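Local coordinates for protein oxidoreductase (PDB 7D5M) that binds NAD and, as an inositol dehydrogenase homologue of the Gfo/Idh/MocA family, probably catalyses NAD-dependent oxidation of a sugar or polyol substrate, at residues S23-G26 with Y27-R30. Numbering follows the deposited sequence.
Sequences SQIG and YIHR. With NAD (nicotinamide-adenine-dinucleotide), chain B.
Ile25 packs tightly against Ile28 one turn on, its CD1 3.5 Å from CG2 of Ile28, while the same CD1 lies 3.5 Å from C4N of the nicotinamide ring of NAD. The Ile25 oxygen, just before the helix, accepts a weak hydrogen bond from His29 N. With CG of His29 beside its own backbone N (chi1 -80°), the imidazole edge comes to this oxygen in the ring plane, CD2 3.2 Å from Ile25 O; NE2 hydrogen-bonds Glu114 and ND1 Tyr337. A weak hydrogen bond, Arg30 N to Gly26 O (3.3 Å), ties the next pair. The Gly26 oxygen also sits above the guanidinium plane near NH1 without bonding it; NH1 hydrogen-bonds Gly19 O, and NH2 Asn3 O of the second subunit. Replacing Arg30 by alanine is likely to leave those two carbonyls without these donors and to uncover Gly26. Toward the more exposed Ser23 and Gln24, water replaces direct packing, linking Ser23 O to Tyr27 N and Gln24 O to Ile28 N. Ser23 OG weakly caps Gly26 N, and the backbone N-H groups of Gln24 and Ile25 hydrogen-bond NAD O2A and O2N, each at 3.1 Å: the loop between strand 12-16 and helix 26-34 holds the pyrophosphate, as in dinucleotide-binding Rossmann folds.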
loop_
_atom_site.group_PDB
_atom_site.type_symbol
_atom_site.label_atom_id
_atom_site.label_comp_id
_atom_site.label_asym_id
_atom_site.label_seq_id
_atom_site.Cartn_x
_atom_site.Cartn_y
_atom_site.Cartn_z
ATOM N N SER A 23 11.351 24.805 20.911
ATOM C CA SER A 23 11.522 24.837 19.432
ATOM C C SER A 23 11.075 23.516 18.789
ATOM O O SER A 23 11.153 22.462 19.433
ATOM C CB SER A 23 12.934 25.176 19.034
ATOM O OG SER A 23 13.807 24.106 19.349
ATOM N N GLN A 24 10.663 23.576 17.521
ATOM C CA GLN A 24 10.333 22.360 16.735
ATOM C C GLN A 24 11.623 21.642 16.324
ATOM O O GLN A 24 11.649 20.391 16.366
ATOM C CB GLN A 24 9.542 22.721 15.481
ATOM C CG GLN A 24 8.185 23.347 15.756
ATOM C CD GLN A 24 7.366 23.413 14.488
ATOM O OE1 GLN A 24 7.805 23.943 13.460
ATOM N NE2 GLN A 24 6.171 22.848 14.535
ATOM N N ILE A 25 12.641 22.379 15.882
ATOM C CA ILE A 25 13.754 21.769 15.098
ATOM C C ILE A 25 15.042 21.682 15.924
ATOM O O ILE A 25 15.977 21.013 15.448
ATOM C CB ILE A 25 13.961 22.503 13.754
ATOM C CG1 ILE A 25 14.415 21.543 12.646
ATOM C CG2 ILE A 25 14.906 23.690 13.894
ATOM C CD1 ILE A 25 13.477 20.377 12.393
ATOM N N GLY A 26 15.117 22.339 17.087
ATOM C CA GLY A 26 16.356 22.366 17.884
ATOM C C GLY A 26 16.878 20.964 18.156
ATOM O O GLY A 26 18.094 20.714 17.997
ATOM N N TYR A 27 15.994 20.036 18.520
ATOM C CA TYR A 27 16.425 18.694 18.976
ATOM C C TYR A 27 17.104 17.913 17.843
ATOM O O TYR A 27 18.161 17.297 18.076
ATOM C CB TYR A 27 15.271 17.886 19.566
ATOM C CG TYR A 27 15.744 16.515 19.963
ATOM C CD1 TYR A 27 16.649 16.363 21.000
ATOM C CD2 TYR A 27 15.400 15.396 19.224
ATOM C CE1 TYR A 27 17.149 15.121 21.340
ATOM C CE2 TYR A 27 15.886 14.143 19.562
ATOM C CZ TYR A 27 16.765 14.005 20.618
ATOM O OH TYR A 27 17.262 12.779 20.948
ATOM N N ILE A 28 16.521 17.881 16.650
ATOM C CA ILE A 28 17.100 17.048 15.557
ATOM C C ILE A 28 18.487 17.591 15.181
ATOM O O ILE A 28 19.381 16.774 14.897
ATOM C CB ILE A 28 16.160 16.889 14.348
ATOM C CG1 ILE A 28 16.743 15.861 13.371
ATOM C CG2 ILE A 28 15.859 18.216 13.663
ATOM C CD1 ILE A 28 15.734 15.289 12.416
ATOM N N HIS A 29 18.718 18.903 15.253
ATOM C CA HIS A 29 20.082 19.461 15.074
ATOM C C HIS A 29 21.056 18.779 16.037
ATOM O O HIS A 29 22.124 18.319 15.584
ATOM C CB HIS A 29 20.112 20.970 15.269
ATOM C CG HIS A 29 19.653 21.721 14.067
ATOM N ND1 HIS A 29 20.526 22.098 13.061
ATOM C CD2 HIS A 29 18.427 22.141 13.687
ATOM C CE1 HIS A 29 19.855 22.736 12.124
ATOM N NE2 HIS A 29 18.565 22.781 12.488
ATOM N N ARG A 30 20.731 18.769 17.323
ATOM C CA ARG A 30 21.623 18.217 18.374
ATOM C C ARG A 30 21.734 16.699 18.207
ATOM O O ARG A 30 22.835 16.166 18.357
ATOM C CB ARG A 30 21.125 18.597 19.763
ATOM C CG ARG A 30 21.253 20.083 20.056
ATOM C CD ARG A 30 20.877 20.415 21.494
ATOM N NE ARG A 30 19.480 20.135 21.802
ATOM C CZ ARG A 30 18.466 20.968 21.573
ATOM N NH1 ARG A 30 18.683 22.142 21.008
ATOM N NH2 ARG A 30 17.234 20.615 21.893
HETATM P PA NAD B . 10.420 27.718 16.460
HETATM O O1A NAD B . 9.664 29.006 16.547
HETATM O O2A NAD B . 9.767 26.425 16.834
HETATM O O5B NAD B . 11.785 27.873 17.293
HETATM C C5B NAD B . 12.534 29.127 17.345
HETATM C C4B NAD B . 13.566 29.001 18.440
HETATM O O4B NAD B . 14.571 30.039 18.304
HETATM C C3B NAD B . 13.024 29.154 19.867
HETATM O O3B NAD B . 13.770 28.331 20.752
HETATM C C2B NAD B . 13.252 30.646 20.133
HETATM O O2B NAD B . 13.292 31.002 21.496
HETATM C C1B NAD B . 14.623 30.802 19.493
HETATM N N9A NAD B . 14.981 32.162 19.122
HETATM C C8A NAD B . 14.194 33.054 18.442
HETATM N N7A NAD B . 14.803 34.184 18.180
HETATM C C5A NAD B . 16.076 34.021 18.701
HETATM C C6A NAD B . 17.200 34.871 18.724
HETATM N N6A NAD B . 17.224 36.084 18.166
HETATM N N1A NAD B . 18.325 34.396 19.314
HETATM C C2A NAD B . 18.291 33.173 19.865
HETATM N N3A NAD B . 17.297 32.282 19.891
HETATM C C4A NAD B . 16.202 32.774 19.285
HETATM O O3 NAD B . 10.978 27.527 14.953
HETATM P PN NAD B . 11.357 26.161 14.165
HETATM O O1N NAD B . 10.114 25.562 13.568
HETATM O O2N NAD B . 12.207 25.310 15.060
HETATM O O5D NAD B . 12.235 26.721 12.947
HETATM C C5D NAD B . 13.457 27.431 13.160
HETATM C C4D NAD B . 14.165 27.456 11.834
HETATM O O4D NAD B . 14.342 26.091 11.375
HETATM C C3D NAD B . 13.391 28.169 10.718
HETATM O O3D NAD B . 14.301 28.831 9.858
HETATM C C2D NAD B . 12.671 27.018 10.005
HETATM O O2D NAD B . 12.368 27.302 8.648
HETATM C C1D NAD B . 13.734 25.922 10.102
HETATM N N1N NAD B . 13.203 24.528 10.017
HETATM C C2N NAD B . 13.772 23.649 9.120
HETATM C C3N NAD B . 13.269 22.354 8.976
HETATM C C7N NAD B . 14.045 21.403 8.090
HETATM O O7N NAD B . 15.194 21.708 7.751
HETATM N N7N NAD B . 13.457 20.262 7.745
HETATM C C4N NAD B . 12.101 22.002 9.661
HETATM C C5N NAD B . 11.529 22.910 10.552
HETATM C C6N NAD B . 12.183 24.093 10.816
HETATM O O HOH W 1 13.225 20.521 19.486
HETATM O O HOH W 2 13.466 18.203 16.527
#